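DNA polymerase (Bacillus phage phi29, PDB 2PY5) replicates the phage genome by protein-primed, strand-displacing DNA synthesis with high processivity and fidelity, and proofreads with a 3'-5' exonuclease. Local coordinates at residues T231-D235 and R236-K240; L326-N330 and V331-L335; L335-H339 and Y340-N344; E466-D469 and V470-D473; S487-R491 and A492-R496. The protein carries 2 engineered substitutions. One frame throughout, in Å; residues are numbered along the deposited sequence. Where two conformers were deposited one is given.

Contact 1 of 5, residues T231-D235 and R236-K240. With EDO (1,2-ethanediol), chain K.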
# COMPACT_ATOMS: atom_id res chain seq x y z
N THR F 231 8.19 -12.47 -3.90
CA THR F 231 7.18 -12.91 -4.87
C THR F 231 7.91 -13.62 -6.00
O THR F 231 8.74 -13.01 -6.68
CB THR F 231 6.38 -11.71 -5.43
OG1 THR F 231 5.84 -10.93 -4.34
CG2 THR F 231 5.27 -12.17 -6.33
N TRP F 232 7.56 -14.88 -6.25
CA TRP F 232 8.32 -15.74 -7.14
C TRP F 232 7.46 -16.85 -7.70
O TRP F 232 6.75 -17.53 -6.97
CB TRP F 232 9.50 -16.36 -6.37
CG TRP F 232 10.28 -17.41 -7.10
CD1 TRP F 232 11.17 -17.21 -8.11
CD2 TRP F 232 10.23 -18.82 -6.88
NE1 TRP F 232 11.69 -18.40 -8.52
CE2 TRP F 232 11.13 -19.41 -7.79
CE3 TRP F 232 9.51 -19.64 -6.02
CZ2 TRP F 232 11.34 -20.77 -7.83
CZ3 TRP F 232 9.72 -21.01 -6.07
CH2 TRP F 232 10.62 -21.56 -6.98
N LEU F 233 7.56 -17.03 -9.03
CA LEU F 233 6.93 -18.15 -9.73
C LEU F 233 8.00 -19.12 -10.21
O LEU F 233 8.94 -18.74 -10.93
CB LEU F 233 6.15 -17.64 -10.93
CG LEU F 233 5.46 -18.68 -11.82
CD1 LEU F 233 4.51 -19.56 -11.05
CD2 LEU F 233 4.75 -17.99 -12.99
N ASN F 234 7.85 -20.38 -9.81
CA ASN F 234 8.71 -21.46 -10.23
C ASN F 234 8.61 -21.64 -11.72
O ASN F 234 7.53 -21.93 -12.22
CB ASN F 234 8.28 -22.73 -9.49
CG ASN F 234 9.24 -23.88 -9.66
OD1 ASN F 234 10.08 -23.89 -10.58
ND2 ASN F 234 9.08 -24.90 -8.81
N ASP F 235 9.73 -21.47 -12.44
CA ASP F 235 9.75 -21.67 -13.89
C ASP F 235 9.15 -23.00 -14.37
O ASP F 235 8.60 -23.09 -15.47
CB ASP F 235 11.19 -21.55 -14.41
CG ASP F 235 11.64 -20.11 -14.60
OD1 ASP F 235 10.80 -19.18 -14.65
OD2 ASP F 235 12.88 -19.92 -14.71
N ARG F 236 9.27 -24.05 -13.54
CA ARG F 236 8.68 -25.35 -13.82
C ARG F 236 7.19 -25.28 -14.18
O ARG F 236 6.70 -26.09 -14.97
CB ARG F 236 8.86 -26.28 -12.61
CG ARG F 236 8.32 -27.66 -12.82
CD ARG F 236 9.06 -28.69 -12.01
NE ARG F 236 8.55 -28.81 -10.65
CZ ARG F 236 7.54 -29.60 -10.28
NH1 ARG F 236 6.86 -30.31 -11.16
NH2 ARG F 236 7.18 -29.64 -9.00
N PHE F 237 6.50 -24.30 -13.59
CA PHE F 237 5.05 -24.13 -13.73
C PHE F 237 4.60 -22.94 -14.57
O PHE F 237 3.40 -22.73 -14.78
CB PHE F 237 4.42 -24.04 -12.33
CG PHE F 237 4.55 -25.30 -11.56
CD1 PHE F 237 5.50 -25.43 -10.56
CD2 PHE F 237 3.76 -26.39 -11.86
CE1 PHE F 237 5.63 -26.60 -9.85
CE2 PHE F 237 3.90 -27.58 -11.16
CZ PHE F 237 4.84 -27.67 -10.15
N LYS F 238 5.56 -22.17 -15.09
CA LYS F 238 5.25 -20.98 -15.88
C LYS F 238 4.42 -21.32 -17.13
O LYS F 238 4.87 -22.07 -18.00
CB LYS F 238 6.55 -20.30 -16.31
CG LYS F 238 6.34 -18.93 -16.95
CD LYS F 238 7.65 -18.17 -17.04
CE LYS F 238 7.43 -16.71 -17.39
NZ LYS F 238 8.69 -15.90 -17.29
N GLU F 239 3.21 -20.77 -17.17
CA GLU F 239 2.30 -20.90 -18.31
C GLU F 239 1.75 -22.33 -18.51
O GLU F 239 1.18 -22.63 -19.56
CB GLU F 239 2.94 -20.36 -19.62
CG GLU F 239 3.26 -18.88 -19.58
CD GLU F 239 3.94 -18.37 -20.84
OE1 GLU F 239 3.32 -18.42 -21.92
OE2 GLU F 239 5.08 -17.89 -20.74
N LYS F 240 1.90 -23.18 -17.49
CA LYS F 240 1.45 -24.57 -17.56
C LYS F 240 0.07 -24.72 -16.92
O LYS F 240 -0.25 -24.05 -15.94
CB LYS F 240 2.43 -25.49 -16.82
CG LYS F 240 3.87 -25.42 -17.29
CD LYS F 240 4.01 -25.82 -18.74
CE LYS F 240 5.47 -25.82 -19.19
NZ LYS F 240 5.61 -26.12 -20.64
C1 EDO K . 11.26 -27.83 -8.34
O1 EDO K . 10.69 -27.33 -9.55
C2 EDO K . 10.82 -29.27 -8.07
O2 EDO K . 11.63 -30.21 -8.81
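N234 and F237 form the tight side of this local turn. F237 N donates to N234 O at 2.9 Å, approaching from above the carbonyl plane, while the N234 side chain also reaches forward into the turn: OD1 takes the R236 N-H at 3.1 Å, an Asx turn. With CG anti to the backbone N (chi1 -171°), the amide stands beside the chain that follows it. Its ND2 is doubly engaged, giving one hydrogen bond to I452 O on the neighbouring strand and another to a bound ethanediol, and it also lies at the edge of the F237 ring. The turn carries the chain from strand 231-233 to strand 241-250 in the antiparallel sheet of the polymerase palm, and K238 N continues it with a 3.2 Å bond to D235 O before a type II turn from F237 to K240. L233 CD2 closes the buried side at 4.2 Å from K238 CA. The exposed side is looser. R236 runs out over the F237 ring, whose CZ sits against one guanidinium face, and bends at chi3 (85°) to put NE 2.8 Å from ethanediol O1. D235 and K238 lie alongside each other, but D235 OD1 and K238 NZ remain 4.7 Å apart.

Contact 2 of 5, residues L326-N330 and V331-L335; sequences LWLSN and VDLEL
L328 and S329 lead strand 324-329 into helix 330-339, and S329 is the helix N-cap. The strand and helix segments stand nearly square to one another, at 104°, beside the antiparallel sheet that includes strands 283-294 and 324-329, in what is probably the TPR1 insertion of protein-primed polymerases.

L328 points at the first helical turn. Its CD1 lies 4.0 Å from L333 CD1, the two side chains crossing at about a right angle, and its CD2 brushes D332 CB. This is the apolar flank of the junction, extended by I288 from strand 283-294.

S329 follows and does most of the polar work. Its OG occupies the crowded position between the backbone N and the carbonyl carbon (chi1 74°), where it accepts the D332 N-H in a nearly straight bond of 3.1 Å. The same hydroxyl donates to D332 OD2 at 2.7 Å, meeting that oxygen from above the carboxylate plane. A water bridges the two residues: it accepts from S329 N at 2.9 Å and donates to D332 OD2 at 2.7 Å. S329 O then receives L333 N at 2.8 Å, nearly along the C=O axis. The carboxylate is thus fixed over the helix start, and R438, a residue probably involved in template-primer binding, forms a salt bridge with the same OD2.

N330 begins the helix proper. Its side chain starts out away from the helix, and OD1 is held by H284 N, while its carbonyl O accepts E334 N at 2.9 Å.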
# COMPACT_ATOMS: atom_id res chain seq x y z
N LEU F 326 25.83 -5.57 -3.03
CA LEU F 326 24.67 -5.75 -2.18
C LEU F 326 24.93 -5.30 -0.76
O LEU F 326 26.00 -5.52 -0.22
CB LEU F 326 24.29 -7.23 -2.14
CG LEU F 326 24.02 -7.91 -3.49
CD1 LEU F 326 24.09 -9.42 -3.33
CD2 LEU F 326 22.69 -7.47 -4.04
N TRP F 327 23.91 -4.70 -0.14
CA TRP F 327 23.86 -4.50 1.30
C TRP F 327 22.76 -5.41 1.83
O TRP F 327 21.60 -5.24 1.45
CB TRP F 327 23.53 -3.06 1.62
CG TRP F 327 24.60 -2.10 1.26
CD1 TRP F 327 24.93 -1.69 0.01
CD2 TRP F 327 25.49 -1.43 2.16
NE1 TRP F 327 25.98 -0.78 0.07
CE2 TRP F 327 26.33 -0.61 1.38
CE3 TRP F 327 25.64 -1.42 3.56
CZ2 TRP F 327 27.32 0.20 1.94
CZ3 TRP F 327 26.64 -0.63 4.11
CH2 TRP F 327 27.46 0.17 3.31
N LEU F 328 23.13 -6.37 2.68
CA LEU F 328 22.22 -7.42 3.14
C LEU F 328 22.16 -7.51 4.64
O LEU F 328 23.19 -7.55 5.31
CB LEU F 328 22.67 -8.80 2.61
CG LEU F 328 22.77 -8.94 1.08
CD1 LEU F 328 23.36 -10.28 0.73
CD2 LEU F 328 21.40 -8.79 0.47
N SER F 329 20.94 -7.58 5.17
CA SER F 329 20.77 -8.00 6.57
C SER F 329 21.40 -9.38 6.76
O SER F 329 21.51 -10.17 5.81
CB SER F 329 19.28 -8.05 6.92
OG SER F 329 18.63 -9.18 6.32
N ASN F 330 21.76 -9.74 7.98
CA ASN F 330 22.32 -11.07 8.21
C ASN F 330 21.33 -12.19 7.84
O ASN F 330 21.74 -13.28 7.44
CB ASN F 330 22.84 -11.26 9.65
CG ASN F 330 21.79 -11.01 10.72
OD1 ASN F 330 21.52 -9.86 11.07
ND2 ASN F 330 21.22 -12.09 11.26
N VAL F 331 20.03 -11.91 7.97
CA VAL F 331 18.99 -12.86 7.63
C VAL F 331 19.07 -13.13 6.11
O VAL F 331 19.08 -14.28 5.67
CB VAL F 331 17.62 -12.31 8.00
CG1 VAL F 331 16.54 -13.25 7.52
CG2 VAL F 331 17.49 -12.12 9.54
N ASP F 332 19.09 -12.07 5.33
CA ASP F 332 19.17 -12.21 3.86
C ASP F 332 20.50 -12.81 3.41
O ASP F 332 20.55 -13.62 2.46
CB ASP F 332 18.96 -10.86 3.17
CG ASP F 332 17.56 -10.33 3.36
OD1 ASP F 332 16.61 -10.97 2.89
OD2 ASP F 332 17.40 -9.23 3.94
N LEU F 333 21.58 -12.44 4.09
CA LEU F 333 22.92 -12.92 3.75
C LEU F 333 23.02 -14.43 4.01
O LEU F 333 23.56 -15.19 3.19
CB LEU F 333 23.96 -12.16 4.58
CG LEU F 333 25.39 -12.66 4.40
CD1 LEU F 333 25.87 -12.46 2.95
CD2 LEU F 333 26.33 -11.96 5.37
N GLU F 334 22.48 -14.91 5.14
CA GLU F 334 22.54 -16.34 5.39
C GLU F 334 21.67 -17.14 4.39
O GLU F 334 22.05 -18.23 3.97
CB GLU F 334 22.20 -16.66 6.82
CG GLU F 334 23.27 -16.12 7.81
CD GLU F 334 24.72 -16.64 7.57
OE1 GLU F 334 24.95 -17.76 7.04
OE2 GLU F 334 25.65 -15.90 7.94
N LEU F 335 20.52 -16.58 4.01
CA LEU F 335 19.71 -17.22 2.97
C LEU F 335 20.52 -17.33 1.67
O LEU F 335 20.50 -18.37 1.01
CB LEU F 335 18.44 -16.41 2.70
CG LEU F 335 17.32 -16.65 3.72
CD1 LEU F 335 16.26 -15.55 3.57
CD2 LEU F 335 16.70 -18.05 3.54
O HOH W 1 18.70 -6.99 3.35

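Contact 3 of 5, residues L335-H339 and Y340-N344; sequences LMKEH and YDLYN. With EDO (1,2-ethanediol), chain X.
M336 meets both Y340 and L342 where helix 330-339 ends and strand 340-356 begins, a helix-to-strand junction in the same five-stranded antiparallel sheet region. The axes of the helix and strand segments stand at 99° to each other. Among the side chains, M336 crosses both Y340 and L342 at about right angles.

The first shell is largely apolar. M336 CG packs 3.9 Å from Y340 CD1. Farther along the same side chain, the bend at chi3 (67°) swings CE to 3.7 Å from L342 CD1. K337 CG touches that methyl too, at 4.0 Å, so L342 CD1 is met by two helix side chains. The final helical hydrogen bond joins Y340 N to M336 O at 2.9 Å and is noticeably bent, with an N-H...O angle of 132°. This carbonyl oxygen also lies in the plane of the Y340 ring, at its edge.

Several outer contacts hold these groups. M336 is backed by L326 and L328 of strand 324-329. The Y340 hydroxyl is anchored to L316 O and to the backbone N atoms of T301 and I302, while F292 meets its ring at a steep angle. H339 leads off the other way, its ND1 bonded to I299 O and its side chain against I442 and Q446 of helix 427-447. On the exposed face, E338 OE2 accepts a hydrogen bond from ethanediol O1 at 2.7 Å.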
# COMPACT_ATOMS: atom_id res chain seq x y z
N LEU F 335 20.52 -16.58 4.01
CA LEU F 335 19.71 -17.22 2.97
C LEU F 335 20.52 -17.33 1.67
O LEU F 335 20.50 -18.37 1.01
CB LEU F 335 18.44 -16.41 2.70
CG LEU F 335 17.32 -16.65 3.72
CD1 LEU F 335 16.26 -15.55 3.57
CD2 LEU F 335 16.70 -18.05 3.54
N MET F 336 21.20 -16.26 1.31
CA MET F 336 21.95 -16.22 0.05
C MET F 336 23.07 -17.25 0.08
O MET F 336 23.28 -17.98 -0.90
CB MET F 336 22.52 -14.83 -0.17
CG MET F 336 23.15 -14.66 -1.55
SD MET F 336 23.92 -13.05 -1.80
CE MET F 336 25.29 -13.07 -0.67
N LYS F 337 23.81 -17.28 1.19
CA LYS F 337 24.93 -18.21 1.29
C LYS F 337 24.48 -19.66 1.23
O LYS F 337 25.20 -20.51 0.72
CB LYS F 337 25.75 -17.93 2.57
CG LYS F 337 26.43 -16.59 2.56
CD LYS F 337 27.09 -16.23 3.90
CE LYS F 337 28.50 -16.71 3.98
NZ LYS F 337 29.22 -16.05 5.11
N GLU F 338 23.27 -19.95 1.74
CA GLU F 338 22.74 -21.31 1.66
C GLU F 338 22.22 -21.66 0.25
O GLU F 338 22.41 -22.77 -0.22
CB GLU F 338 21.61 -21.55 2.66
CG GLU F 338 21.06 -22.96 2.54
CD GLU F 338 20.03 -23.35 3.57
OE1 GLU F 338 19.77 -22.56 4.50
OE2 GLU F 338 19.47 -24.46 3.43
N HIS F 339 21.57 -20.70 -0.40
CA HIS F 339 20.91 -20.99 -1.66
C HIS F 339 21.82 -20.89 -2.88
O HIS F 339 21.47 -21.42 -3.94
CB HIS F 339 19.69 -20.06 -1.84
CG HIS F 339 18.52 -20.43 -0.98
ND1 HIS F 339 17.26 -20.65 -1.49
CD2 HIS F 339 18.43 -20.64 0.36
CE1 HIS F 339 16.44 -20.99 -0.50
NE2 HIS F 339 17.13 -20.96 0.63
N TYR F 340 22.97 -20.23 -2.73
CA TYR F 340 23.86 -19.95 -3.87
C TYR F 340 25.29 -20.37 -3.60
O TYR F 340 25.75 -20.32 -2.46
CB TYR F 340 23.91 -18.45 -4.15
CG TYR F 340 22.65 -17.85 -4.70
CD1 TYR F 340 21.64 -17.39 -3.84
CD2 TYR F 340 22.47 -17.68 -6.05
CE1 TYR F 340 20.48 -16.82 -4.34
CE2 TYR F 340 21.30 -17.12 -6.56
CZ TYR F 340 20.34 -16.67 -5.70
OH TYR F 340 19.18 -16.12 -6.20
N ASP F 341 25.99 -20.72 -4.67
CA ASP F 341 27.44 -20.70 -4.67
C ASP F 341 27.89 -19.27 -4.94
O ASP F 341 27.45 -18.64 -5.89
CB ASP F 341 27.99 -21.63 -5.74
CG ASP F 341 27.66 -23.09 -5.48
OD1 ASP F 341 27.81 -23.55 -4.33
OD2 ASP F 341 27.27 -23.78 -6.45
N LEU F 342 28.78 -18.77 -4.09
CA LEU F 342 29.30 -17.42 -4.25
C LEU F 342 30.76 -17.45 -4.73
O LEU F 342 31.54 -18.31 -4.30
CB LEU F 342 29.19 -16.67 -2.94
CG LEU F 342 27.80 -16.56 -2.29
CD1 LEU F 342 27.88 -15.70 -1.03
CD2 LEU F 342 26.77 -16.01 -3.25
N TYR F 343 31.10 -16.53 -5.64
CA TYR F 343 32.44 -16.43 -6.23
C TYR F 343 32.96 -15.03 -6.04
O TYR F 343 32.19 -14.08 -6.01
CB TYR F 343 32.42 -16.70 -7.75
CG TYR F 343 31.66 -17.90 -8.17
CD1 TYR F 343 32.06 -19.17 -7.80
CD2 TYR F 343 30.53 -17.77 -8.98
CE1 TYR F 343 31.35 -20.30 -8.19
CE2 TYR F 343 29.82 -18.89 -9.39
CZ TYR F 343 30.23 -20.15 -8.98
OH TYR F 343 29.53 -21.26 -9.39
N ASN F 344 34.28 -14.90 -5.91
CA ASN F 344 34.93 -13.60 -5.89
C ASN F 344 34.31 -12.67 -4.84
O ASN F 344 34.02 -11.50 -5.12
CB ASN F 344 34.89 -12.97 -7.29
CG ASN F 344 35.58 -13.83 -8.32
OD1 ASN F 344 36.64 -14.37 -8.05
ND2 ASN F 344 34.95 -14.00 -9.49
C1 EDO X . 15.88 -24.14 4.28
O1 EDO X . 16.84 -25.10 3.82
C2 EDO X . 14.94 -24.78 5.30
O2 EDO X . 13.57 -24.81 4.84

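Contact 4 of 5, residues E466-D469 and V470-D473; sequences EIPD and VIKD
The pyrrolidine ring of P468 has I471 alongside it: I471 CG1 lies 4.1 Å from P468 CD, the two side chains pointing the same way. The I467 carbonyl, a truly flat group, is met from above its plane by K472 NZ. The arrangement consists of two successive turns in the surface loop between strands 459-463 and 483-489 of the palm, with I471 N donating to P468 O at 3.2 Å and K472 N to D469 O at 3.3 Å. I467 and P468 rest on F248 of strand 241-250, while I471 packs on C448 in a neighbouring loop.

K472 closes the outer side. Its chain stays extended until chi4 (-20°), an eclipsed twist that folds the ammonium back to I467 O at 2.7 Å. On the way it passes I467 CG2, 3.9 Å from K472 CG. D469 OD1 lies 3.5 Å from K472 NZ, a salt bridge that is doubtful because D469 has two conformers. A water continues the turn, donating to D469 O at 2.6 Å and accepting from D473 N.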
# COMPACT_ATOMS: atom_id res chain seq x y z
N GLU F 466 -2.62 -32.56 0.11
CA GLU F 466 -2.29 -32.95 1.49
C GLU F 466 -1.27 -32.02 2.11
O GLU F 466 -0.32 -31.59 1.45
CB GLU F 466 -1.78 -34.39 1.53
CG GLU F 466 -2.75 -35.42 0.97
CD GLU F 466 -4.04 -35.58 1.80
OE1 GLU F 466 -4.97 -36.25 1.31
OE2 GLU F 466 -4.12 -35.05 2.93
N ILE F 467 -1.45 -31.69 3.38
CA ILE F 467 -0.50 -30.83 4.07
C ILE F 467 0.87 -31.54 4.12
O ILE F 467 0.95 -32.70 4.56
CB ILE F 467 -0.97 -30.49 5.50
CG1 ILE F 467 -2.26 -29.65 5.44
CG2 ILE F 467 0.11 -29.70 6.23
CD1 ILE F 467 -2.97 -29.52 6.77
N PRO F 468 1.93 -30.87 3.62
CA PRO F 468 3.25 -31.49 3.73
C PRO F 468 3.65 -31.79 5.19
O PRO F 468 3.46 -30.95 6.06
CB PRO F 468 4.19 -30.44 3.13
CG PRO F 468 3.33 -29.57 2.30
CD PRO F 468 1.98 -29.57 2.92
N ASP F 469 4.18 -32.98 5.41
CA ASP F 469 4.63 -33.40 6.75
C ASP F 469 5.59 -32.38 7.36
O ASP F 469 5.52 -32.09 8.56
CB ASP F 469 5.33 -34.76 6.68
CG ASP F 469 4.36 -35.92 6.47
OD1 ASP F 469 3.13 -35.72 6.50
OD2 ASP F 469 4.85 -37.06 6.27
N VAL F 470 6.47 -31.81 6.53
CA VAL F 470 7.53 -30.93 7.02
C VAL F 470 7.01 -29.62 7.63
O VAL F 470 7.71 -29.00 8.44
CB VAL F 470 8.58 -30.64 5.91
CG1 VAL F 470 9.66 -29.71 6.43
CG2 VAL F 470 9.22 -31.93 5.43
N ILE F 471 5.80 -29.20 7.25
CA ILE F 471 5.20 -27.97 7.82
C ILE F 471 3.98 -28.20 8.71
O ILE F 471 3.41 -27.25 9.22
CB ILE F 471 4.85 -26.89 6.72
CG1 ILE F 471 3.67 -27.30 5.85
CG2 ILE F 471 6.07 -26.59 5.85
CD1 ILE F 471 3.22 -26.20 4.89
N LYS F 472 3.59 -29.46 8.92
CA LYS F 472 2.41 -29.77 9.75
C LYS F 472 2.39 -29.04 11.08
O LYS F 472 1.34 -28.58 11.53
CB LYS F 472 2.34 -31.26 10.04
CG LYS F 472 1.70 -32.03 8.96
CD LYS F 472 1.34 -33.43 9.44
CE LYS F 472 0.91 -34.33 8.29
NZ LYS F 472 0.49 -33.57 7.10
N ASP F 473 3.56 -28.96 11.72
CA ASP F 473 3.67 -28.40 13.07
C ASP F 473 3.62 -26.88 13.12
O ASP F 473 3.50 -26.30 14.21
CB ASP F 473 4.93 -28.92 13.76
CG ASP F 473 6.22 -28.49 13.06
OD1 ASP F 473 6.15 -27.74 12.05
OD2 ASP F 473 7.30 -28.90 13.52
O HOH W 2 5.86 -30.94 10.92

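Contact 5 of 5, residues S487-R491 and A492-R496; sequences STFKR and AKYLR. With EDO (1,2-ethanediol), chain L.
A strand-to-strand corner in the antiparallel palm sheet brings F489 onto A492: strand 483-489 turns at K490 and runs on as strand 491-496, and the two side chains meet across the bend. The A492 methyl makes a CH-pi contact, its CB 3.9 Å from the centre of the F489 ring and 29° off the ring normal. Its nearest ring atom is F489 CE1, at 3.5 Å. The ring is brought over the corner by its first torsion, with CG between the backbone N and the carbonyl carbon (chi1 57°), and R491 N lies in plane at its edge.

Y494 comes in from the opposite direction and sets its OH 3.7 Å from F489 CE2. That hydroxyl is hydrogen-bonded to H461 and Q502, and the Y494 ring stacks on Y500, a residue probably involved in template-primer binding. I453 and I242 pack around both aromatics.

Outside the bend the side chains are polar. R491 leads away to a salt bridge with D503 and a cation-pi contact with F543, while an ethanediol lies against it, carbon C1 over one guanidinium face. The same molecule is held by K490, whose NZ donates to its O1 at 2.6 Å.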
# COMPACT_ATOMS: atom_id res chain seq x y z
N SER F 487 -6.83 -22.49 1.16
CA SER F 487 -7.70 -23.00 0.11
C SER F 487 -7.07 -24.18 -0.58
O SER F 487 -5.87 -24.47 -0.41
CB SER F 487 -7.99 -21.92 -0.92
OG SER F 487 -6.79 -21.51 -1.53
N THR F 488 -7.91 -24.88 -1.33
CA THR F 488 -7.49 -25.97 -2.21
C THR F 488 -8.16 -25.76 -3.55
O THR F 488 -9.33 -25.40 -3.59
CB THR F 488 -7.87 -27.33 -1.63
OG1 THR F 488 -7.36 -27.44 -0.29
CG2 THR F 488 -7.35 -28.49 -2.50
N PHE F 489 -7.40 -25.95 -4.63
CA PHE F 489 -7.94 -25.77 -5.98
C PHE F 489 -7.94 -27.05 -6.81
O PHE F 489 -7.15 -27.97 -6.56
CB PHE F 489 -7.25 -24.60 -6.72
CG PHE F 489 -5.73 -24.71 -6.85
CD1 PHE F 489 -5.15 -25.48 -7.85
CD2 PHE F 489 -4.90 -23.98 -6.01
CE1 PHE F 489 -3.76 -25.54 -8.00
CE2 PHE F 489 -3.54 -24.03 -6.15
CZ PHE F 489 -2.97 -24.83 -7.16
N LYS F 490 -8.85 -27.10 -7.78
CA LYS F 490 -8.98 -28.23 -8.71
C LYS F 490 -8.01 -28.10 -9.87
O LYS F 490 -7.49 -29.08 -10.39
CB LYS F 490 -10.42 -28.32 -9.22
CG LYS F 490 -10.67 -29.33 -10.33
CD LYS F 490 -10.21 -30.77 -10.00
CE LYS F 490 -10.58 -31.79 -11.10
NZ LYS F 490 -10.02 -31.48 -12.44
N ARG F 491 -7.79 -26.85 -10.31
CA ARG F 491 -6.85 -26.58 -11.36
C ARG F 491 -6.46 -25.12 -11.28
O ARG F 491 -7.11 -24.33 -10.60
CB ARG F 491 -7.44 -26.91 -12.73
CG ARG F 491 -8.66 -26.14 -13.08
CD ARG F 491 -9.04 -26.27 -14.57
NE ARG F 491 -10.21 -25.46 -14.88
CZ ARG F 491 -10.68 -25.24 -16.11
NH1 ARG F 491 -10.08 -25.75 -17.18
NH2 ARG F 491 -11.75 -24.48 -16.29
N ALA F 492 -5.38 -24.78 -11.97
CA ALA F 492 -4.83 -23.44 -11.91
C ALA F 492 -3.95 -23.19 -13.13
O ALA F 492 -3.61 -24.12 -13.87
CB ALA F 492 -4.03 -23.25 -10.62
N LYS F 493 -3.64 -21.92 -13.37
CA LYS F 493 -2.68 -21.54 -14.39
C LYS F 493 -1.98 -20.26 -13.94
O LYS F 493 -2.63 -19.25 -13.62
CB LYS F 493 -3.33 -21.36 -15.76
CG LYS F 493 -2.29 -21.09 -16.87
CD LYS F 493 -2.93 -20.87 -18.22
CE LYS F 493 -3.25 -22.17 -18.96
NZ LYS F 493 -3.51 -21.87 -20.40
N TYR F 494 -0.66 -20.34 -13.86
CA TYR F 494 0.20 -19.24 -13.43
C TYR F 494 1.03 -18.78 -14.62
O TYR F 494 1.76 -19.57 -15.22
CB TYR F 494 1.14 -19.68 -12.30
CG TYR F 494 0.45 -20.10 -11.02
CD1 TYR F 494 -0.19 -21.34 -10.92
CD2 TYR F 494 0.43 -19.26 -9.92
CE1 TYR F 494 -0.83 -21.73 -9.73
CE2 TYR F 494 -0.19 -19.63 -8.74
CZ TYR F 494 -0.83 -20.86 -8.66
OH TYR F 494 -1.45 -21.24 -7.50
N LEU F 495 0.88 -17.52 -14.99
CA LEU F 495 1.59 -16.99 -16.17
C LEU F 495 2.85 -16.24 -15.77
O LEU F 495 3.89 -16.39 -16.42
CB LEU F 495 0.66 -16.06 -16.94
CG LEU F 495 -0.65 -16.64 -17.44
CD1 LEU F 495 -1.46 -15.57 -18.15
CD2 LEU F 495 -0.44 -17.87 -18.35
N ARG F 496 2.73 -15.41 -14.74
CA ARG F 496 3.81 -14.56 -14.24
C ARG F 496 3.61 -14.34 -12.75
O ARG F 496 2.56 -14.69 -12.20
CB ARG F 496 3.76 -13.18 -14.93
CG ARG F 496 3.82 -13.20 -16.44
CD ARG F 496 5.23 -13.46 -16.91
NE ARG F 496 5.38 -13.31 -18.35
CZ ARG F 496 5.28 -14.30 -19.23
NH1 ARG F 496 5.02 -15.54 -18.85
NH2 ARG F 496 5.44 -14.05 -20.53
C1 EDO L . -11.34 -29.17 -14.89
O1 EDO L . -10.72 -29.29 -13.62
C2 EDO L . -10.60 -30.05 -15.88
O2 EDO L . -11.41 -31.18 -16.22

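The five contacts fall into two close pairs and one outlier. Contacts 1 and 5, with centres 11 Å apart, meet on the palm sheet: E239 N probably bonds to Y494 O at 2.7 Å, and E239 OE2 makes a salt bridge to R496 NH1 at 3.0 Å. Contacts 2 and 3 are successive ends of helix 330-339, share L335, and touch through L328 CD1 and M336 CE, 3.7 Å apart. Contact 4 is separate, its centre 20 Å from that of contact 5, yet the I471 side chain is about 9 Å from that of the catalytic magnesium ligand V250. Nearest atoms to the bound DNA lie at about 4 Å for contact 5 and 25 Å for contact 4.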